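Local structure of transaminase (Arthrobacter sp., 5G2Q) at residues V115-T120 and A307-V312; E355-S360 and A445-S450; V390-A395 and N439-G444. The protein probably catalyses the pyridoxal phosphate-dependent transfer of an amino group from an amine or amino acid donor to a carbonyl acceptor, as other class-III aminotransferases do. One frame throughout, in Å; residues are numbered along the deposited sequence.

Contacts 1 and 3 meet the same bound PDA, the cofactor-alanine adduct, from different ends. Thr120 of contact 1 lies against its phosphate, and Arg442 of contact 3 binds its carboxylate. Their centres are 32 Å apart, on opposite sides of the centre of the chain, and their nearest atoms are about 14 Å apart. Contact 2 lies further from the ligand, with the Leu447 side chain about 14 Å from PDA. Contact 3 is nested in the loop that contact 2 closes, and 439-444 runs directly into 445-450, so the strand carrying Arg442 continues into the turn packed on helix 353-374. The centres of contacts 2 and 3 are 21 Å apart.

Contact 1: V115-T120 and A307-V312; sequences VRFVST and AGAVVV. With PDA (2-[(3-hydroxy-2-methyl-5-phosphonooxymethyl-pyridin-4-ylmethyl)-amino]-propionic acid), chain R.
Val118 O receives Gly308 N at 2.7 Å, the shortest hydrogen bond between the two strands. The bond is nearly straight at the hydrogen (169°), but the donor stands 61° above the carbonyl plane. Val118 N returns a bond to Gly308 O, also from above the plane. By contrast, Arg116 N to Val310 O and Val310 N to Arg116 O lie in the carbonyl plane. Strand 115-118 runs antiparallel to 308-312, and the change of geometry falls at its last residue, before the chain turns to Thr120. Gly308 permits a close approach there, its CA lying 3.4 Å from Thr120 O, where a CB would collide. With CG1 anti to the backbone N (chi1 180°), Val115 lays that methyl over one face of the Phe117 ring, toward its rim, while its CG2 crosses to Val311 CG2 at 3.7 Å. Phe117 CD1 meets Ala309 CB at 4.0 Å. Beyond the strand, Thr120 CB is 3.6 Å from PDA OP1; Thr120 OG1 bonds Glu123 of the second subunit and caps helix 121-136, whose Gly121 and Ser122 nitrogens bind PDA. Within this chain 112-118 is an edge strand of the mixed seven-stranded sheet, and the helix after it starts at the cofactor phosphate, as in fold-type I PLP enzymes. Helix 92-105 covers the Phe117 and Val311 face, helix 121-136 the Val118 and Val310 face, and strand 293-296 continues the sheet beyond 308-313.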
loop_
_atom_site.group_PDB
_atom_site.type_symbol
_atom_site.label_atom_id
_atom_site.label_comp_id
_atom_site.label_asym_id
_atom_site.label_seq_id
_atom_site.Cartn_x
_atom_site.Cartn_y
_atom_site.Cartn_z
ATOM N N VAL F 115 -2.143 -25.111 -18.624
ATOM C CA VAL F 115 -2.106 -25.348 -17.185
ATOM C C VAL F 115 -0.712 -25.010 -16.676
ATOM O O VAL F 115 0.265 -25.249 -17.378
ATOM C CB VAL F 115 -2.447 -26.824 -16.862
ATOM C CG1 VAL F 115 -2.406 -27.100 -15.361
ATOM C CG2 VAL F 115 -3.810 -27.170 -17.425
ATOM N N ARG F 116 -0.620 -24.419 -15.488
ATOM C CA ARG F 116 0.659 -24.341 -14.791
ATOM C C ARG F 116 0.519 -25.024 -13.443
ATOM O O ARG F 116 -0.430 -24.747 -12.706
ATOM C CB ARG F 116 1.093 -22.892 -14.594
ATOM C CG ARG F 116 2.163 -22.743 -13.517
ATOM C CD ARG F 116 3.011 -21.535 -13.792
ATOM N NE ARG F 116 4.019 -21.290 -12.782
ATOM C CZ ARG F 116 5.223 -21.853 -12.747
ATOM N NH1 ARG F 116 5.579 -22.778 -13.653
ATOM N NH2 ARG F 116 6.062 -21.498 -11.772
ATOM N N PHE F 117 1.444 -25.917 -13.111
ATOM C CA PHE F 117 1.351 -26.658 -11.845
ATOM C C PHE F 117 2.197 -26.008 -10.751
ATOM O O PHE F 117 3.311 -25.512 -11.009
ATOM C CB PHE F 117 1.771 -28.113 -12.037
ATOM C CG PHE F 117 0.860 -28.887 -12.934
ATOM C CD1 PHE F 117 -0.383 -29.343 -12.470
ATOM C CD2 PHE F 117 1.234 -29.171 -14.241
ATOM C CE1 PHE F 117 -1.229 -30.069 -13.306
ATOM C CE2 PHE F 117 0.389 -29.868 -15.081
ATOM C CZ PHE F 117 -0.833 -30.339 -14.614
ATOM N N VAL F 118 1.662 -26.005 -9.533
ATOM C CA VAL F 118 2.452 -25.588 -8.375
ATOM C C VAL F 118 2.286 -26.622 -7.260
ATOM O O VAL F 118 1.837 -27.726 -7.522
ATOM C CB VAL F 118 2.096 -24.171 -7.906
ATOM C CG1 VAL F 118 2.664 -23.122 -8.861
ATOM C CG2 VAL F 118 0.581 -24.029 -7.713
ATOM N N SER F 119 2.607 -26.277 -6.015
ATOM C CA SER F 119 2.544 -27.273 -4.948
ATOM C C SER F 119 1.303 -27.149 -4.039
ATOM O O SER F 119 0.808 -28.160 -3.498
ATOM C CB SER F 119 3.837 -27.248 -4.142
ATOM O OG SER F 119 4.962 -27.447 -5.009
ATOM N N THR F 120 0.789 -25.928 -3.875
ATOM C CA THR F 120 -0.358 -25.727 -3.003
ATOM C C THR F 120 -1.456 -24.936 -3.668
ATOM O O THR F 120 -1.257 -24.379 -4.756
ATOM C CB THR F 120 0.019 -25.003 -1.713
ATOM O OG1 THR F 120 0.420 -23.650 -2.031
ATOM C CG2 THR F 120 1.124 -25.764 -0.984
ATOM N N ALA F 307 0.092 -30.675 -4.290
ATOM C CA ALA F 307 -0.142 -30.313 -5.695
ATOM C C ALA F 307 -1.136 -29.166 -5.896
ATOM O O ALA F 307 -2.287 -29.231 -5.456
ATOM C CB ALA F 307 -0.588 -31.537 -6.484
ATOM N N GLY F 308 -0.710 -28.127 -6.604
ATOM C CA GLY F 308 -1.619 -26.997 -6.918
ATOM C C GLY F 308 -1.680 -26.780 -8.417
ATOM O O GLY F 308 -0.804 -27.263 -9.154
ATOM N N ALA F 309 -2.701 -26.071 -8.890
ATOM C CA ALA F 309 -2.732 -25.754 -10.324
ATOM C C ALA F 309 -3.490 -24.497 -10.706
ATOM O O ALA F 309 -4.355 -24.049 -9.982
ATOM C CB ALA F 309 -3.270 -26.942 -11.108
ATOM N N VAL F 310 -3.174 -23.951 -11.869
ATOM C CA VAL F 310 -3.987 -22.912 -12.480
ATOM C C VAL F 310 -4.241 -23.250 -13.962
ATOM O O VAL F 310 -3.285 -23.467 -14.716
ATOM C CB VAL F 310 -3.335 -21.499 -12.321
ATOM C CG1 VAL F 310 -2.193 -21.335 -13.296
ATOM C CG2 VAL F 310 -4.334 -20.414 -12.611
ATOM N N VAL F 311 -5.519 -23.298 -14.362
ATOM C CA VAL F 311 -5.934 -23.362 -15.781
ATOM C C VAL F 311 -6.375 -21.970 -16.289
ATOM O O VAL F 311 -7.210 -21.295 -15.667
ATOM C CB VAL F 311 -7.093 -24.361 -16.036
ATOM C CG1 VAL F 311 -7.515 -24.309 -17.499
ATOM C CG2 VAL F 311 -6.702 -25.795 -15.669
ATOM N N VAL F 312 -5.821 -21.569 -17.433
ATOM C CA VAL F 312 -6.094 -20.268 -18.041
ATOM C C VAL F 312 -6.670 -20.447 -19.434
ATOM O O VAL F 312 -6.374 -21.428 -20.104
ATOM C CB VAL F 312 -4.799 -19.451 -18.160
ATOM C CG1 VAL F 312 -4.302 -19.088 -16.771
ATOM C CG2 VAL F 312 -3.736 -20.263 -18.925
HETATM N N PDA R . -8.647 -24.155 2.204
HETATM N N1 PDA R . -8.756 -21.591 -2.210
HETATM C C2 PDA R . -9.769 -22.206 -1.588
HETATM C C2A PDA R . -11.155 -21.997 -2.135
HETATM C C3 PDA R . -9.478 -23.066 -0.398
HETATM O O3A PDA R . -10.493 -23.731 0.236
HETATM C C4 PDA R . -8.155 -23.205 0.027
HETATM C C4A PDA R . -7.843 -24.055 1.211
HETATM C C5 PDA R . -7.148 -22.516 -0.680
HETATM C C5A PDA R . -5.679 -22.566 -0.308
HETATM O OP4 PDA R . -5.144 -23.873 -0.561
HETATM P P PDA R . -3.919 -24.431 0.325
HETATM O OP1 PDA R . -2.664 -23.531 0.123
HETATM O OP2 PDA R . -3.526 -25.833 -0.146
HETATM O OP3 PDA R . -4.343 -24.429 1.763
HETATM C C6 PDA R . -7.478 -21.733 -1.786
HETATM C CA PDA R . -8.397 -24.987 3.403
HETATM C CB PDA R . -7.270 -24.429 4.274
HETATM C C PDA R . -9.592 -25.411 4.234
HETATM O O PDA R . -9.537 -25.336 5.490
HETATM O OXT PDA R . -10.614 -25.858 3.657
#

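Contact 2: E355-S360 and A445-S450; sequences EQAKNS and ASLNVS
The side-chain amides of Gln356 and Asn448 are turned 72° against each other, so they do not stack. What lies over one face of the Gln356 amide is the aliphatic root of Asn448, with CA 3.4 Å and CB 3.6 Å from Gln356 NE2. The Asn448 amide leads away from the helix, and its ND2 bonds Leu64 O. Gln356 gets into place with CG anti to the backbone N (chi1 176°) and a bend at chi2, which carries the chain across the turn and sets its CG 3.3 Å from Leu447 O. With an alanine here, CG and the amide would be gone, and the turn would probably lose its cover over Leu447 O and Asn448 CA, opening a gap at this partly exposed margin. Deeper in, Ala357 CB touches Leu447 CB at 4.3 Å, an apolar contact in the buried part of the interface. The segments exchange no hydrogen bond, and the 217 Å² buried between them rests on van der Waals contact. Polar groups find their partners within each segment or in residues outside both. Gln356 O accepts both Ser360 N and Ser360 OG, the hydroxyl at 3.2 Å, and the two donors come from opposite faces of its carbonyl plane, tying the serine hydroxyl to its own helix. On the other side, Val449 N bonds Ser446 O at 3.1 Å, closing a type I beta turn. Ser446 OG is held by Asp42, and Ser450 OG caps helix 451-470 through Asp453 N. A type I turn followed by a serine N-cap thus links strand 440-443 to helix 451-470, and helix 353-374 packs on the turn.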
loop_
_atom_site.group_PDB
_atom_site.type_symbol
_atom_site.label_atom_id
_atom_site.label_comp_id
_atom_site.label_asym_id
_atom_site.label_seq_id
_atom_site.Cartn_x
_atom_site.Cartn_y
_atom_site.Cartn_z
ATOM N N GLU F 355 -20.205 -38.801 -11.066
ATOM C CA GLU F 355 -21.583 -39.293 -11.100
ATOM C C GLU F 355 -21.992 -39.882 -9.727
ATOM O O GLU F 355 -23.088 -39.617 -9.203
ATOM C CB GLU F 355 -21.727 -40.335 -12.233
ATOM C CG GLU F 355 -22.962 -41.249 -12.175
ATOM C CD GLU F 355 -24.220 -40.656 -12.816
ATOM O OE1 GLU F 355 -24.317 -39.407 -12.936
ATOM O OE2 GLU F 355 -25.121 -41.440 -13.207
ATOM N N GLN F 356 -21.090 -40.681 -9.162
ATOM C CA GLN F 356 -21.200 -41.185 -7.806
ATOM C C GLN F 356 -21.414 -40.072 -6.763
ATOM O O GLN F 356 -22.234 -40.212 -5.845
ATOM C CB GLN F 356 -19.936 -41.959 -7.487
ATOM C CG GLN F 356 -19.857 -42.467 -6.072
ATOM C CD GLN F 356 -19.246 -43.848 -5.998
ATOM O OE1 GLN F 356 -18.711 -44.354 -6.978
ATOM N NE2 GLN F 356 -19.318 -44.457 -4.832
ATOM N N ALA F 357 -20.671 -38.979 -6.903
ATOM C CA ALA F 357 -20.728 -37.898 -5.945
ATOM C C ALA F 357 -22.129 -37.269 -5.953
ATOM O O ALA F 357 -22.719 -36.945 -4.869
ATOM C CB ALA F 357 -19.659 -36.872 -6.275
ATOM N N LYS F 358 -22.640 -37.123 -7.183
ATOM C CA LYS F 358 -23.951 -36.559 -7.472
ATOM C C LYS F 358 -25.008 -37.344 -6.701
ATOM O O LYS F 358 -25.846 -36.780 -5.988
ATOM C CB LYS F 358 -24.232 -36.607 -8.985
ATOM C CG LYS F 358 -25.580 -36.025 -9.394
ATOM C CD LYS F 358 -25.879 -36.077 -10.892
ATOM C CE LYS F 358 -26.325 -37.445 -11.406
ATOM N NZ LYS F 358 -27.607 -38.015 -10.863
ATOM N N ASN F 359 -24.930 -38.666 -6.843
ATOM C CA ASN F 359 -25.925 -39.557 -6.310
ATOM C C ASN F 359 -25.954 -39.605 -4.776
ATOM O O ASN F 359 -27.024 -39.559 -4.192
ATOM C CB ASN F 359 -25.797 -40.922 -6.979
ATOM C CG ASN F 359 -26.214 -40.880 -8.451
ATOM O OD1 ASN F 359 -26.929 -39.953 -8.888
ATOM N ND2 ASN F 359 -25.769 -41.879 -9.226
ATOM N N SER F 360 -24.781 -39.642 -4.151
ATOM C CA SER F 360 -24.626 -39.499 -2.703
ATOM C C SER F 360 -25.224 -38.228 -2.139
ATOM O O SER F 360 -25.874 -38.261 -1.088
ATOM C CB SER F 360 -23.147 -39.516 -2.337
ATOM O OG SER F 360 -22.589 -40.765 -2.690
ATOM N N ALA F 445 -17.200 -35.797 2.744
ATOM C CA ALA F 445 -16.528 -37.093 2.791
ATOM C C ALA F 445 -15.877 -37.369 1.425
ATOM O O ALA F 445 -15.958 -36.544 0.522
ATOM C CB ALA F 445 -17.510 -38.205 3.205
ATOM N N SER F 446 -15.211 -38.508 1.284
ATOM C CA SER F 446 -14.796 -39.015 -0.035
ATOM C C SER F 446 -15.961 -39.116 -1.014
ATOM O O SER F 446 -17.090 -39.471 -0.620
ATOM C CB SER F 446 -14.203 -40.415 0.100
ATOM O OG SER F 446 -13.171 -40.427 1.056
ATOM N N LEU F 447 -15.672 -38.865 -2.290
ATOM C CA LEU F 447 -16.664 -38.996 -3.358
ATOM C C LEU F 447 -17.306 -40.420 -3.386
ATOM O O LEU F 447 -18.477 -40.564 -3.765
ATOM C CB LEU F 447 -16.073 -38.564 -4.727
ATOM C CG LEU F 447 -15.228 -37.261 -4.826
ATOM C CD1 LEU F 447 -14.844 -36.929 -6.257
ATOM C CD2 LEU F 447 -15.868 -36.016 -4.210
ATOM N N ASN F 448 -16.559 -41.442 -2.935
ATOM C CA ASN F 448 -17.046 -42.841 -2.878
ATOM C C ASN F 448 -17.443 -43.379 -1.510
ATOM O O ASN F 448 -17.421 -44.567 -1.308
ATOM C CB ASN F 448 -16.001 -43.801 -3.459
ATOM C CG ASN F 448 -14.617 -43.627 -2.831
ATOM O OD1 ASN F 448 -14.445 -42.974 -1.786
ATOM N ND2 ASN F 448 -13.612 -44.184 -3.490
ATOM N N VAL F 449 -17.771 -42.511 -0.573
ATOM C CA VAL F 449 -18.294 -42.903 0.731
ATOM C C VAL F 449 -19.536 -43.815 0.574
ATOM O O VAL F 449 -20.294 -43.694 -0.396
ATOM C CB VAL F 449 -18.618 -41.652 1.596
ATOM C CG1 VAL F 449 -19.899 -40.990 1.124
ATOM C CG2 VAL F 449 -18.703 -41.975 3.085
ATOM N N SER F 450 -19.713 -44.746 1.508
ATOM C CA SER F 450 -20.821 -45.681 1.449
ATOM C C SER F 450 -22.087 -45.078 2.045
ATOM O O SER F 450 -22.024 -44.091 2.789
ATOM C CB SER F 450 -20.460 -46.906 2.248
ATOM O OG SER F 450 -20.132 -46.502 3.556
#

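Contact 3: V390-A395 and N439-G444; sequences VDIVNA and NTMRIG. With PDA (2-[(3-hydroxy-2-methyl-5-phosphonooxymethyl-pyridin-4-ylmethyl)-amino]-propionic acid), chain R.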
loop_
_atom_site.group_PDB
_atom_site.type_symbol
_atom_site.label_atom_id
_atom_site.label_comp_id
_atom_site.label_asym_id
_atom_site.label_seq_id
_atom_site.Cartn_x
_atom_site.Cartn_y
_atom_site.Cartn_z
ATOM N N VAL F 390 -24.907 -26.584 6.810
ATOM C CA VAL F 390 -26.063 -26.626 7.655
ATOM C C VAL F 390 -25.962 -25.461 8.609
ATOM O O VAL F 390 -25.036 -25.395 9.407
ATOM C CB VAL F 390 -26.180 -27.937 8.495
ATOM C CG1 VAL F 390 -27.625 -28.141 8.915
ATOM C CG2 VAL F 390 -25.642 -29.142 7.737
ATOM N N ASP F 391 -26.934 -24.561 8.546
ATOM C CA ASP F 391 -26.973 -23.461 9.487
ATOM C C ASP F 391 -27.671 -23.867 10.755
ATOM O O ASP F 391 -28.775 -24.360 10.721
ATOM C CB ASP F 391 -27.634 -22.231 8.878
ATOM C CG ASP F 391 -26.841 -21.695 7.730
ATOM O OD1 ASP F 391 -25.717 -21.172 7.973
ATOM O OD2 ASP F 391 -27.333 -21.851 6.587
ATOM N N ILE F 392 -27.003 -23.634 11.869
ATOM C CA ILE F 392 -27.495 -23.996 13.153
ATOM C C ILE F 392 -28.006 -22.777 13.881
ATOM O O ILE F 392 -27.333 -21.720 13.897
ATOM C CB ILE F 392 -26.375 -24.633 13.971
ATOM C CG1 ILE F 392 -25.807 -25.841 13.203
ATOM C CG2 ILE F 392 -26.901 -24.972 15.373
ATOM C CD1 ILE F 392 -26.760 -27.063 13.139
ATOM N N VAL F 393 -29.172 -22.956 14.503
ATOM C CA VAL F 393 -29.834 -21.938 15.328
ATOM C C VAL F 393 -30.245 -22.418 16.700
ATOM O O VAL F 393 -30.328 -23.633 16.980
ATOM C CB VAL F 393 -31.125 -21.340 14.693
ATOM C CG1 VAL F 393 -30.784 -20.336 13.594
ATOM C CG2 VAL F 393 -32.055 -22.439 14.197
ATOM N N ASN F 394 -30.529 -21.433 17.551
ATOM C CA ASN F 394 -31.203 -21.682 18.800
ATOM C C ASN F 394 -32.623 -22.066 18.406
ATOM O O ASN F 394 -33.322 -21.264 17.784
ATOM C CB ASN F 394 -31.148 -20.431 19.676
ATOM C CG ASN F 394 -31.777 -20.630 21.043
ATOM O OD1 ASN F 394 -32.833 -21.228 21.167
ATOM N ND2 ASN F 394 -31.133 -20.102 22.077
ATOM N N ALA F 395 -33.008 -23.310 18.706
ATOM C CA ALA F 395 -34.328 -23.852 18.353
ATOM C C ALA F 395 -35.465 -22.928 18.799
ATOM O O ALA F 395 -36.553 -22.931 18.211
ATOM C CB ALA F 395 -34.508 -25.236 18.963
ATOM N N ASN F 439 -21.640 -20.892 13.543
ATOM C CA ASN F 439 -23.040 -21.258 13.379
ATOM C C ASN F 439 -23.365 -22.249 12.254
ATOM O O ASN F 439 -24.535 -22.493 11.996
ATOM C CB ASN F 439 -23.899 -20.003 13.194
ATOM C CG ASN F 439 -23.736 -19.011 14.318
ATOM O OD1 ASN F 439 -23.820 -19.364 15.486
ATOM N ND2 ASN F 439 -23.520 -17.732 13.961
ATOM N N THR F 440 -22.362 -22.802 11.576
ATOM C CA THR F 440 -22.597 -23.490 10.309
ATOM C C THR F 440 -21.707 -24.706 10.174
ATOM O O THR F 440 -20.513 -24.592 10.315
ATOM C CB THR F 440 -22.269 -22.578 9.100
ATOM O OG1 THR F 440 -22.798 -21.270 9.302
ATOM C CG2 THR F 440 -22.837 -23.161 7.798
ATOM N N MET F 441 -22.283 -25.860 9.846
ATOM C CA MET F 441 -21.497 -27.071 9.644
ATOM C C MET F 441 -21.015 -27.135 8.208
ATOM O O MET F 441 -21.755 -26.748 7.318
ATOM C CB MET F 441 -22.338 -28.297 9.940
ATOM C CG MET F 441 -23.119 -28.181 11.221
ATOM S SD MET F 441 -23.253 -29.770 12.019
ATOM C CE MET F 441 -22.352 -30.822 10.880
ATOM N N ARG F 442 -19.778 -27.602 8.009
ATOM C CA ARG F 442 -19.186 -27.836 6.683
ATOM C C ARG F 442 -18.877 -29.329 6.551
ATOM O O ARG F 442 -17.816 -29.796 6.984
ATOM C CB ARG F 442 -17.912 -26.988 6.485
ATOM C CG ARG F 442 -17.241 -27.068 5.113
ATOM C CD ARG F 442 -15.838 -27.715 5.143
ATOM N NE ARG F 442 -14.780 -26.918 5.794
ATOM C CZ ARG F 442 -13.590 -26.630 5.258
ATOM N NH1 ARG F 442 -13.276 -27.065 4.053
ATOM N NH2 ARG F 442 -12.699 -25.897 5.925
ATOM N N ILE F 443 -19.796 -30.058 5.926
ATOM C CA ILE F 443 -19.746 -31.543 5.845
ATOM C C ILE F 443 -19.167 -32.010 4.527
ATOM O O ILE F 443 -19.630 -31.616 3.458
ATOM C CB ILE F 443 -21.164 -32.151 5.952
ATOM C CG1 ILE F 443 -21.900 -31.607 7.199
ATOM C CG2 ILE F 443 -21.100 -33.677 5.909
ATOM C CD1 ILE F 443 -23.331 -32.092 7.371
ATOM N N GLY F 444 -18.153 -32.857 4.599
ATOM C CA GLY F 444 -17.628 -33.512 3.402
ATOM C C GLY F 444 -17.077 -34.893 3.707
ATOM O O GLY F 444 -16.567 -35.139 4.796
HETATM N N PDA R . -8.647 -24.155 2.204
HETATM N N1 PDA R . -8.756 -21.591 -2.210
HETATM C C2 PDA R . -9.769 -22.206 -1.588
HETATM C C2A PDA R . -11.155 -21.997 -2.135
HETATM C C3 PDA R . -9.478 -23.066 -0.398
HETATM O O3A PDA R . -10.493 -23.731 0.236
HETATM C C4 PDA R . -8.155 -23.205 0.027
HETATM C C4A PDA R . -7.843 -24.055 1.211
HETATM C C5 PDA R . -7.148 -22.516 -0.680
HETATM C C5A PDA R . -5.679 -22.566 -0.308
HETATM O OP4 PDA R . -5.144 -23.873 -0.561
HETATM P P PDA R . -3.919 -24.431 0.325
HETATM O OP1 PDA R . -2.664 -23.531 0.123
HETATM O OP2 PDA R . -3.526 -25.833 -0.146
HETATM O OP3 PDA R . -4.343 -24.429 1.763
HETATM C C6 PDA R . -7.478 -21.733 -1.786
HETATM C CA PDA R . -8.397 -24.987 3.403
HETATM C CB PDA R . -7.270 -24.429 4.274
HETATM C C PDA R . -9.592 -25.411 4.234
HETATM O O PDA R . -9.537 -25.336 5.490
HETATM O OXT PDA R . -10.614 -25.858 3.657
HETATM O O HOH W 1 -26.042 -21.191 15.882
#
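Val390 and Met441 lie side by side in the close-packed part of this contact, where Val390 CG2 reaches Ile443 CD1 at 3.8 Å and Met441 CB at 4.1 Å. Ile392 crosses Met441, its CG1 4.1 Å from Met441 CG. The backbones are also tightly joined: Ile392 N gives Asn439 O a bond of 2.7 Å, straight at the hydrogen (170°) and nearly along the C=O axis, and Met441 N bonds Val390 O at 2.8 Å. The side of Asp391 and Thr440 is looser. Asp391 is partly exposed, and Thr440 OG1 donates to its OD1 over 3.2 Å; the same oxygen has a salt bridge to Arg406. Where the pairing ends, a water donates to Asn439 OD1, and Asn439 ND2 is bonded to Asp405. Arg442 makes no contact with 390-395; its side chain leads to the ligand. Its CG is anti to the backbone N (chi1 -176°) and the chain bends at chi2 and chi3, bringing the guanidinium edge to the PDA carboxylate, whose carbon lies in its plane. NH1 and NH2 of Arg442 both bond PDA OXT, NH1 at 2.9 Å, and NH2 adds a weak bond to PDA O. In the fold, strand 387-392 is flanked by 378-384 and 440-443, with helices 418-426 and 451-470 packed on Ile392 and Met441.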